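Importin subunit beta-1 (Saccharomyces cerevisiae, PDB 5OWU) carries proteins into the nucleus as the beta subunit of the import receptor, working with importin alpha, which recognises the classical nuclear localization signal in the cargo. Local coordinates at residues Glu372-Glu375 and Gln376-Ala380; Asp324-Pro327 and Asn328-Leu332; Gln411-Pro414 and Ser415-Leu419; Trp475-Ile478 and Asn479-Gln483. All blocks are in the same frame, centred on the assembly; numbering follows the deposited sequence.

Contact 1. Residues Glu372-Glu375 and Gln376-Ala380; sequences EFVE and QNITA
The side-chain amide of Asn377 hangs over one face of the Phe373 ring. Its ND2 stands 3.3 Å above the ring plane, offset toward the rim and nearest to Phe373 CD1 and CE1. The amide is tilted 38° from the plane of the ring. The same nitrogen donates to Phe373 O at 2.9 Å, so the oxygen and the ring of one residue hold it together. Phe373 CG lies opposite its own backbone nitrogen (chi1 -178°), which puts the ring beside its own carbonyl, within reach of the Asn377 amide.

The other end of the amide is fixed from outside: Asn377 OD1 accepts from Asn385 on helix 383-395, and the Phe373 ring packs on Ala388 of that helix. Around this, the backbone bonds become bifurcated. Val374 O receives both Ile378 N, at 2.8 Å, and Asn377 N, at 3.0 Å, while the bond from Asn377 N to Phe373 O is weak. Val374 CG1 and Ile378 CD1 make a loose apolar contact at 4.2 Å.

In place of a strong backbone donor, Phe373 O thus gets a side-chain one, and with both ends of its amide engaged Asn377 ties this part of helix 367-377 to helix 383-395, the second helix of HEAT 9.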
loop_
_atom_site.group_PDB
_atom_site.type_symbol
_atom_site.label_atom_id
_atom_site.label_comp_id
_atom_site.label_asym_id
_atom_site.label_seq_id
_atom_site.Cartn_x
_atom_site.Cartn_y
_atom_site.Cartn_z
ATOM N N GLU A 372 -3.788 23.905 -25.314
ATOM C CA GLU A 372 -4.752 24.961 -25.601
ATOM C C GLU A 372 -5.254 25.603 -24.311
ATOM O O GLU A 372 -5.275 26.836 -24.179
ATOM C CB GLU A 372 -5.918 24.402 -26.421
ATOM C CG GLU A 372 -6.783 25.483 -27.060
ATOM C CD GLU A 372 -8.043 24.936 -27.706
ATOM O OE1 GLU A 372 -8.061 23.739 -28.073
ATOM O OE2 GLU A 372 -9.017 25.709 -27.838
ATOM N N PHE A 373 -5.657 24.777 -23.339
ATOM C CA PHE A 373 -6.105 25.300 -22.047
ATOM C C PHE A 373 -5.018 26.144 -21.370
ATOM O O PHE A 373 -5.282 27.248 -20.867
ATOM C CB PHE A 373 -6.525 24.129 -21.162
ATOM C CG PHE A 373 -7.043 24.532 -19.822
ATOM C CD1 PHE A 373 -8.378 24.861 -19.657
ATOM C CD2 PHE A 373 -6.201 24.568 -18.720
ATOM C CE1 PHE A 373 -8.864 25.224 -18.420
ATOM C CE2 PHE A 373 -6.685 24.934 -17.479
ATOM C CZ PHE A 373 -8.020 25.267 -17.332
ATOM N N VAL A 374 -3.784 25.636 -21.347
ATOM C CA VAL A 374 -2.681 26.359 -20.722
ATOM C C VAL A 374 -2.520 27.727 -21.371
ATOM O O VAL A 374 -2.480 28.758 -20.687
ATOM C CB VAL A 374 -1.380 25.538 -20.811
ATOM C CG1 VAL A 374 -0.188 26.333 -20.279
ATOM C CG2 VAL A 374 -1.518 24.249 -20.047
ATOM N N GLU A 375 -2.431 27.751 -22.706
ATOM C CA GLU A 375 -2.280 29.009 -23.435
ATOM C C GLU A 375 -3.412 29.970 -23.108
ATOM O O GLU A 375 -3.187 31.171 -22.929
ATOM C CB GLU A 375 -2.228 28.737 -24.943
ATOM C CG GLU A 375 -2.194 29.992 -25.821
ATOM C CD GLU A 375 -2.161 29.676 -27.310
ATOM O OE1 GLU A 375 -3.089 28.998 -27.807
ATOM O OE2 GLU A 375 -1.201 30.105 -27.984
ATOM N N GLN A 376 -4.635 29.455 -23.001
ATOM C CA GLN A 376 -5.770 30.333 -22.744
ATOM C C GLN A 376 -5.744 30.906 -21.332
ATOM O O GLN A 376 -6.272 31.999 -21.106
ATOM C CB GLN A 376 -7.084 29.580 -22.975
ATOM C CG GLN A 376 -8.158 30.409 -23.653
ATOM C CD GLN A 376 -7.816 30.726 -25.098
ATOM O OE1 GLN A 376 -7.725 29.828 -25.941
ATOM N NE2 GLN A 376 -7.609 32.007 -25.391
ATOM N N ASN A 377 -5.137 30.203 -20.368
ATOM C CA ASN A 377 -5.343 30.551 -18.967
ATOM C C ASN A 377 -4.099 30.974 -18.194
ATOM O O ASN A 377 -4.241 31.531 -17.100
ATOM C CB ASN A 377 -6.013 29.376 -18.238
ATOM C CG ASN A 377 -7.448 29.184 -18.675
ATOM O OD1 ASN A 377 -8.334 29.927 -18.258
ATOM N ND2 ASN A 377 -7.682 28.204 -19.539
ATOM N N ILE A 378 -2.892 30.768 -18.719
ATOM C CA ILE A 378 -1.719 31.028 -17.895
ATOM C C ILE A 378 -1.531 32.522 -17.624
ATOM O O ILE A 378 -0.861 32.885 -16.648
ATOM C CB ILE A 378 -0.480 30.389 -18.550
ATOM C CG1 ILE A 378 0.690 30.366 -17.576
ATOM C CG2 ILE A 378 -0.105 31.113 -19.833
ATOM C CD1 ILE A 378 1.666 29.272 -17.870
ATOM N N THR A 379 -2.131 33.398 -18.441
ATOM C CA THR A 379 -2.087 34.844 -18.234
ATOM C C THR A 379 -3.453 35.427 -17.880
ATOM O O THR A 379 -3.632 36.647 -17.938
ATOM C CB THR A 379 -1.537 35.559 -19.471
ATOM O OG1 THR A 379 -2.330 35.223 -20.614
ATOM C CG2 THR A 379 -0.086 35.180 -19.716
ATOM N N ALA A 380 -4.416 34.587 -17.508
ATOM C CA ALA A 380 -5.745 35.070 -17.159
ATOM C C ALA A 380 -5.697 35.959 -15.918
ATOM O O ALA A 380 -4.753 35.923 -15.126
ATOM C CB ALA A 380 -6.699 33.902 -16.903
HETATM O O HOH W 1 -3.760 33.304 -20.998
HETATM O O HOH W 2 -5.442 28.481 -27.247
#

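Contact 2. Residues Asp324-Pro327 and Asn328-Leu332; sequences DVVP and NLLNL
From Val325 to Leu329 and from Val326 to Leu330 the chain keeps its helical bonds through a kink. Pro327, which lies within both turns, has no N-H to give to the turn before it, and the nitrogen of Asp324 makes no such bond either. Leu330 N reaches Val326 O at 2.9 Å with an almost straight N-H...O angle of 178°, and Asn331 N bonds to Pro327 O at 3.0 Å. Val325 O is shared, taking Leu329 N at 3.2 Å and, more weakly, Asn328 N.

Two aliphatic pairs run along the helix, each spanning one turn. Val326 CG1 meets Leu330 CD1 at 3.7 Å, the methyl ends crossing at a slant. This valine branch lies opposite the backbone nitrogen (chi1 171°), placing it beside the carbonyl and on the Leu330 side. Val325 CG1 and Leu329 CD1 are looser, at 4.3 Å. Asn328 instead turns its amide back toward Asp324, yet ND2 stays 3.5 Å from Asp324 O at an angle too poor for a hydrogen bond.

In the first helix of HEAT 8, Val325 and Leu329 face inward: Trp290 and Val287 of helix 280-306 meet them from one neighbour, Phe358 and Cys354 of helix 347-362 from the other. Val326 rests on Ile366, and Asn328 on Ile272 of helix 260-274.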
loop_
_atom_site.group_PDB
_atom_site.type_symbol
_atom_site.label_atom_id
_atom_site.label_comp_id
_atom_site.label_asym_id
_atom_site.label_seq_id
_atom_site.Cartn_x
_atom_site.Cartn_y
_atom_site.Cartn_z
ATOM N N ASP A 324 -13.223 14.600 -26.173
ATOM C CA ASP A 324 -14.455 14.967 -25.482
ATOM C C ASP A 324 -14.342 14.987 -23.960
ATOM O O ASP A 324 -15.058 15.760 -23.315
ATOM C CB ASP A 324 -15.571 14.000 -25.890
ATOM C CG ASP A 324 -15.580 13.725 -27.383
ATOM O OD1 ASP A 324 -15.326 14.670 -28.155
ATOM O OD2 ASP A 324 -15.813 12.571 -27.792
ATOM N N VAL A 325 -13.468 14.169 -23.369
ATOM C CA VAL A 325 -13.365 14.091 -21.913
ATOM C C VAL A 325 -12.454 15.186 -21.370
ATOM O O VAL A 325 -12.778 15.851 -20.379
ATOM C CB VAL A 325 -12.859 12.701 -21.481
ATOM C CG1 VAL A 325 -12.571 12.682 -19.995
ATOM C CG2 VAL A 325 -13.875 11.624 -21.827
ATOM N N VAL A 326 -11.285 15.370 -21.992
ATOM C CA VAL A 326 -10.238 16.188 -21.366
ATOM C C VAL A 326 -10.664 17.637 -21.186
ATOM O O VAL A 326 -10.334 18.233 -20.145
ATOM C CB VAL A 326 -8.921 16.031 -22.137
ATOM C CG1 VAL A 326 -7.865 17.036 -21.657
ATOM C CG2 VAL A 326 -8.408 14.620 -21.956
ATOM N N PRO A 327 -11.364 18.275 -22.128
ATOM C CA PRO A 327 -11.802 19.660 -21.874
ATOM C C PRO A 327 -12.651 19.807 -20.620
ATOM O O PRO A 327 -12.527 20.807 -19.894
ATOM C CB PRO A 327 -12.585 20.010 -23.147
ATOM C CG PRO A 327 -11.973 19.143 -24.208
ATOM C CD PRO A 327 -11.608 17.861 -23.523
ATOM N N ASN A 328 -13.497 18.820 -20.325
ATOM C CA ASN A 328 -14.309 18.885 -19.113
ATOM C C ASN A 328 -13.458 18.744 -17.847
ATOM O O ASN A 328 -13.686 19.459 -16.857
ATOM C CB ASN A 328 -15.396 17.815 -19.177
ATOM C CG ASN A 328 -16.372 18.047 -20.323
ATOM O OD1 ASN A 328 -16.525 19.173 -20.807
ATOM N ND2 ASN A 328 -17.033 16.986 -20.763
ATOM N N LEU A 329 -12.474 17.835 -17.851
ATOM C CA LEU A 329 -11.538 17.741 -16.726
ATOM C C LEU A 329 -10.846 19.077 -16.486
ATOM O O LEU A 329 -10.840 19.619 -15.361
ATOM C CB LEU A 329 -10.485 16.664 -17.002
ATOM C CG LEU A 329 -10.823 15.183 -16.910
ATOM C CD1 LEU A 329 -9.607 14.367 -17.347
ATOM C CD2 LEU A 329 -11.232 14.809 -15.497
ATOM N N LEU A 330 -10.241 19.614 -17.547
ATOM C CA LEU A 330 -9.560 20.898 -17.450
ATOM C C LEU A 330 -10.475 21.936 -16.817
ATOM O O LEU A 330 -10.071 22.666 -15.904
ATOM C CB LEU A 330 -9.088 21.337 -18.838
ATOM C CG LEU A 330 -7.981 20.444 -19.405
ATOM C CD1 LEU A 330 -7.766 20.690 -20.896
ATOM C CD2 LEU A 330 -6.678 20.665 -18.643
ATOM N N ASN A 331 -11.731 21.989 -17.268
ATOM C CA ASN A 331 -12.677 22.925 -16.668
ATOM C C ASN A 331 -12.856 22.661 -15.176
ATOM O O ASN A 331 -13.065 23.600 -14.401
ATOM C CB ASN A 331 -14.026 22.850 -17.382
ATOM C CG ASN A 331 -15.068 23.753 -16.745
ATOM O OD1 ASN A 331 -14.977 24.979 -16.834
ATOM N ND2 ASN A 331 -16.059 23.151 -16.091
ATOM N N LEU A 332 -12.791 21.397 -14.753
ATOM C CA LEU A 332 -12.931 21.110 -13.332
ATOM C C LEU A 332 -11.751 21.625 -12.527
ATOM O O LEU A 332 -11.881 21.816 -11.313
ATOM C CB LEU A 332 -13.093 19.608 -13.099
ATOM C CG LEU A 332 -14.388 18.975 -13.606
ATOM C CD1 LEU A 332 -14.339 17.461 -13.418
ATOM C CD2 LEU A 332 -15.606 19.568 -12.900
#

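Contact 3. Residues Gln411-Pro414 and Ser415-Leu419; sequences QALP and SILNL
The flat peptide group between Ala412 and Leu413 presents its oxygen to two donors. Ser415 OG gives its proton to Ala412 O at 2.7 Å, coming in 22° from the carbonyl plane, while Ile416 N makes the usual helical bond to the same oxygen at 3.0 Å. Ser415 can do this because with chi1 at 60° the hydroxyl is tucked over its own backbone, facing the preceding turn.

The apolar pairs lie on other sides of the helix. Ile416 CD1 touches Ala412 CB at 4.0 Å, and Leu413 CD1 meets the branch point CG of Leu417 at 4.1 Å. Leu413 and Pro414 also pack on His451, Ile416 reaches Ile435 and Ile438 of helix 425-442, and Leu417 leans on Val455 of helix 452-463.

Pro414 interrupts the backbone ladder at its nitrogen, although its oxygen still accepts Asn418 N. A water partly makes up for the disturbed turn, accepting from Ser415 N at 3.0 Å and donating to Gln411 O at 2.8 Å. The proline kink in this first helix of HEAT 10 is therefore spanned by polar links, a direct one through the serine hydroxyl and a second through solvent, and the Ala412 carbonyl, which accepts two hydrogen bonds, is probably polarised.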
loop_
_atom_site.group_PDB
_atom_site.type_symbol
_atom_site.label_atom_id
_atom_site.label_comp_id
_atom_site.label_asym_id
_atom_site.label_seq_id
_atom_site.Cartn_x
_atom_site.Cartn_y
_atom_site.Cartn_z
ATOM N N GLN A 411 9.147 26.285 -24.640
ATOM C CA GLN A 411 8.242 27.383 -24.972
ATOM C C GLN A 411 7.632 28.017 -23.722
ATOM O O GLN A 411 7.480 29.241 -23.651
ATOM C CB GLN A 411 7.142 26.877 -25.911
ATOM C CG GLN A 411 6.002 27.851 -26.157
ATOM C CD GLN A 411 5.014 27.328 -27.182
ATOM O OE1 GLN A 411 3.979 26.752 -26.834
ATOM N NE2 GLN A 411 5.332 27.520 -28.457
ATOM N N ALA A 412 7.278 27.207 -22.724
ATOM C CA ALA A 412 6.475 27.679 -21.601
ATOM C C ALA A 412 7.294 28.092 -20.384
ATOM O O ALA A 412 6.747 28.730 -19.477
ATOM C CB ALA A 412 5.480 26.594 -21.178
ATOM N N LEU A 413 8.574 27.754 -20.334
ATOM C CA LEU A 413 9.327 27.955 -19.101
ATOM C C LEU A 413 9.390 29.422 -18.700
ATOM O O LEU A 413 9.246 29.706 -17.501
ATOM C CB LEU A 413 10.730 27.352 -19.251
ATOM C CG LEU A 413 11.543 27.008 -17.999
ATOM C CD1 LEU A 413 10.714 26.421 -16.867
ATOM C CD2 LEU A 413 12.628 26.030 -18.412
ATOM N N PRO A 414 9.566 30.385 -19.607
ATOM C CA PRO A 414 9.524 31.791 -19.164
ATOM C C PRO A 414 8.239 32.154 -18.432
ATOM O O PRO A 414 8.298 32.718 -17.332
ATOM C CB PRO A 414 9.700 32.572 -20.475
ATOM C CG PRO A 414 10.471 31.637 -21.359
ATOM C CD PRO A 414 9.985 30.256 -21.014
ATOM N N SER A 415 7.074 31.834 -19.002
ATOM C CA SER A 415 5.814 32.159 -18.335
ATOM C C SER A 415 5.675 31.430 -16.996
ATOM O O SER A 415 5.125 31.983 -16.028
ATOM C CB SER A 415 4.642 31.820 -19.253
ATOM O OG SER A 415 4.640 30.444 -19.586
ATOM N N ILE A 416 6.163 30.188 -16.918
ATOM C CA ILE A 416 6.046 29.426 -15.675
ATOM C C ILE A 416 6.930 30.037 -14.596
ATOM O O ILE A 416 6.500 30.224 -13.451
ATOM C CB ILE A 416 6.383 27.943 -15.914
ATOM C CG1 ILE A 416 5.275 27.284 -16.732
ATOM C CG2 ILE A 416 6.556 27.192 -14.584
ATOM C CD1 ILE A 416 5.614 25.879 -17.214
ATOM N N LEU A 417 8.182 30.351 -14.942
ATOM C CA LEU A 417 9.068 31.006 -13.989
ATOM C C LEU A 417 8.501 32.351 -13.564
ATOM O O LEU A 417 8.669 32.768 -12.414
ATOM C CB LEU A 417 10.458 31.188 -14.596
ATOM C CG LEU A 417 11.279 29.932 -14.884
ATOM C CD1 LEU A 417 12.566 30.296 -15.611
ATOM C CD2 LEU A 417 11.586 29.186 -13.597
ATOM N N ASN A 418 7.832 33.054 -14.482
ATOM C CA ASN A 418 7.223 34.327 -14.115
ATOM C C ASN A 418 6.119 34.121 -13.090
ATOM O O ASN A 418 5.940 34.952 -12.191
ATOM C CB ASN A 418 6.679 35.038 -15.354
ATOM C CG ASN A 418 5.976 36.337 -15.014
ATOM O OD1 ASN A 418 6.596 37.279 -14.525
ATOM N ND2 ASN A 418 4.675 36.395 -15.273
ATOM N N LEU A 419 5.379 33.011 -13.192
ATOM C CA LEU A 419 4.333 32.772 -12.201
ATOM C C LEU A 419 4.867 32.529 -10.792
ATOM O O LEU A 419 4.075 32.535 -9.846
ATOM C CB LEU A 419 3.459 31.588 -12.607
ATOM C CG LEU A 419 2.460 31.852 -13.732
ATOM C CD1 LEU A 419 1.710 30.581 -14.038
ATOM C CD2 LEU A 419 1.479 32.958 -13.376
HETATM O O HOH W 3 6.600 31.187 -21.882
#

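Contact 4. Residues Trp475-Ile478 and Asn479-Gln483; sequences WTII and NLVEQ
Trp475 and Asn479 meet through different first torsions. Trp475 swings CG away from its own backbone nitrogen (chi1 175°), holding the indole out beside the helix, whereas Asn479 sets CG opposite its carbonyl carbon (chi1 -68°) and sends its amide back across it. Both belong to the second helix (467-484) of HEAT 11, one of the stacked helical repeats of the solenoid.

In the tryptophan conformer described here, one of two modelled, Asn479 ND2 lies 3.3 Å above the indole plane, offset toward the rim, with the amide turned 71° to the ring. From helix 425-442 Trp433 brings its ring nearly parallel to that of Trp475. Both ring contacts hold for this conformer alone and are uncertain in the other. Firmer is the hydrogen bond that anchors Asn479 ND2 to Gly436 O on helix 425-442.

The backbone beneath is regular. Asn479 N bonds to Trp475 O at 3.0 Å, and Leu480 N, Val481 N and Glu482 N repeat the pattern with Thr476, Ile477 and Ile478. The buried Thr476 hydroxyl has two backbone oxygens as acceptors, Ala432 O in helix 425-442 and Asn472 O in its own helix, which its single proton must share or choose between. Ile477 CG2 and Val481 CG2 stay 4.4 Å apart, a loose apolar touch, and Val481 goes on to Met527 of helix 516-530.

Glu482 runs alongside Ile478, the two chains extending in one direction. The Glu482 side chain touches Tyr530, also of helix 516-530, and Glu482 OE2 settles 3.6 Å from Ile478 CG2.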
loop_
_atom_site.group_PDB
_atom_site.type_symbol
_atom_site.label_atom_id
_atom_site.label_comp_id
_atom_site.label_asym_id
_atom_site.label_seq_id
_atom_site.Cartn_x
_atom_site.Cartn_y
_atom_site.Cartn_z
ATOM N N TRP A 475 11.030 19.898 -2.705
ATOM C CA TRP A 475 10.725 18.726 -3.533
ATOM C C TRP A 475 11.292 18.889 -4.937
ATOM O O TRP A 475 11.849 17.947 -5.526
ATOM C CB TRP A 475 9.202 18.526 -3.587
ATOM C CG TRP A 475 8.693 17.419 -4.497
ATOM C CD1 TRP A 475 8.706 16.077 -4.241
ATOM C CD2 TRP A 475 8.061 17.573 -5.782
ATOM N NE1 TRP A 475 8.141 15.385 -5.289
ATOM C CE2 TRP A 475 7.734 16.279 -6.245
ATOM C CE3 TRP A 475 7.742 18.677 -6.583
ATOM C CZ2 TRP A 475 7.107 16.056 -7.476
ATOM C CZ3 TRP A 475 7.119 18.454 -7.818
ATOM C CH2 TRP A 475 6.811 17.153 -8.245
ATOM N N THR A 476 11.152 20.095 -5.494
ATOM C CA THR A 476 11.648 20.380 -6.833
ATOM C C THR A 476 13.164 20.288 -6.890
ATOM O O THR A 476 13.725 19.772 -7.862
ATOM C CB THR A 476 11.162 21.766 -7.262
ATOM O OG1 THR A 476 9.747 21.709 -7.488
ATOM C CG2 THR A 476 11.872 22.265 -8.528
ATOM N N ILE A 477 13.845 20.781 -5.855
ATOM C CA ILE A 477 15.302 20.681 -5.816
ATOM C C ILE A 477 15.728 19.220 -5.770
ATOM O O ILE A 477 16.652 18.801 -6.482
ATOM C CB ILE A 477 15.859 21.483 -4.626
ATOM C CG1 ILE A 477 15.702 22.983 -4.897
ATOM C CG2 ILE A 477 17.317 21.139 -4.372
ATOM C CD1 ILE A 477 15.925 23.859 -3.687
ATOM N N ILE A 478 15.049 18.416 -4.951
ATOM C CA ILE A 478 15.331 16.983 -4.941
ATOM C C ILE A 478 15.236 16.423 -6.358
ATOM O O ILE A 478 16.152 15.746 -6.839
ATOM C CB ILE A 478 14.385 16.258 -3.967
ATOM C CG1 ILE A 478 14.776 16.598 -2.528
ATOM C CG2 ILE A 478 14.432 14.737 -4.178
ATOM C CD1 ILE A 478 13.737 16.181 -1.490
ATOM N N ASN A 479 14.139 16.726 -7.062
ATOM C CA ASN A 479 13.979 16.217 -8.429
ATOM C C ASN A 479 15.119 16.668 -9.336
ATOM O O ASN A 479 15.659 15.873 -10.120
ATOM C CB ASN A 479 12.646 16.672 -9.008
ATOM C CG ASN A 479 11.475 16.030 -8.326
ATOM O OD1 ASN A 479 11.644 15.116 -7.528
ATOM N ND2 ASN A 479 10.269 16.491 -8.647
ATOM N N LEU A 480 15.480 17.952 -9.269
ATOM C CA LEU A 480 16.560 18.460 -10.107
ATOM C C LEU A 480 17.843 17.686 -9.876
ATOM O O LEU A 480 18.504 17.255 -10.830
ATOM C CB LEU A 480 16.795 19.943 -9.833
ATOM C CG LEU A 480 15.876 20.935 -10.529
ATOM C CD1 LEU A 480 16.136 22.329 -9.974
ATOM C CD2 LEU A 480 16.089 20.905 -12.035
ATOM N N VAL A 481 18.229 17.521 -8.608
ATOM C CA VAL A 481 19.483 16.845 -8.302
ATOM C C VAL A 481 19.425 15.390 -8.750
ATOM O O VAL A 481 20.361 14.875 -9.372
ATOM C CB VAL A 481 19.799 16.967 -6.800
ATOM C CG1 VAL A 481 21.008 16.112 -6.414
ATOM C CG2 VAL A 481 20.039 18.420 -6.443
ATOM N N GLU A 482 18.317 14.707 -8.447
ATOM C CA GLU A 482 18.195 13.295 -8.801
ATOM C C GLU A 482 18.297 13.087 -10.308
ATOM O O GLU A 482 18.957 12.148 -10.773
ATOM C CB GLU A 482 16.869 12.738 -8.277
ATOM C CG GLU A 482 16.870 12.389 -6.801
ATOM C CD GLU A 482 15.522 11.887 -6.318
ATOM O OE1 GLU A 482 14.533 11.997 -7.073
ATOM O OE2 GLU A 482 15.449 11.389 -5.178
ATOM N N GLN A 483 17.660 13.955 -11.090
ATOM C CA GLN A 483 17.609 13.742 -12.529
ATOM C C GLN A 483 18.832 14.281 -13.255
ATOM O O GLN A 483 19.139 13.801 -14.347
ATOM C CB GLN A 483 16.338 14.378 -13.101
ATOM C CG GLN A 483 15.067 13.747 -12.569
ATOM C CD GLN A 483 14.935 12.298 -12.993
ATOM O OE1 GLN A 483 14.747 11.407 -12.166
ATOM N NE2 GLN A 483 15.039 12.059 -14.292
#

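Overall arrangement
All four are local contacts along helices of successive HEAT repeats, 8 to 11, and none shares a helix with another. Contact 1 lies at the surface, contacts 2 and 3 are partly buried, and contact 4 is in the core. Contact 1 links its neighbours in the chain: Phe373 CZ packs 3.6 Å from Leu330 O of contact 2, and Ile378 CD1 lies 3.6 Å from Ser415 OG of contact 3. Contact 4 stands apart, its nearest atoms about 9 Å from contact 3. Contacts 2 and 3 share a proline kink, though only contact 3 adds a side-chain donor. Contacts 1 and 4 share an asparagine amide over an aromatic face; in both the asparagine also bonds to a neighbouring helix, through OD1 in contact 1 and ND2 in contact 4.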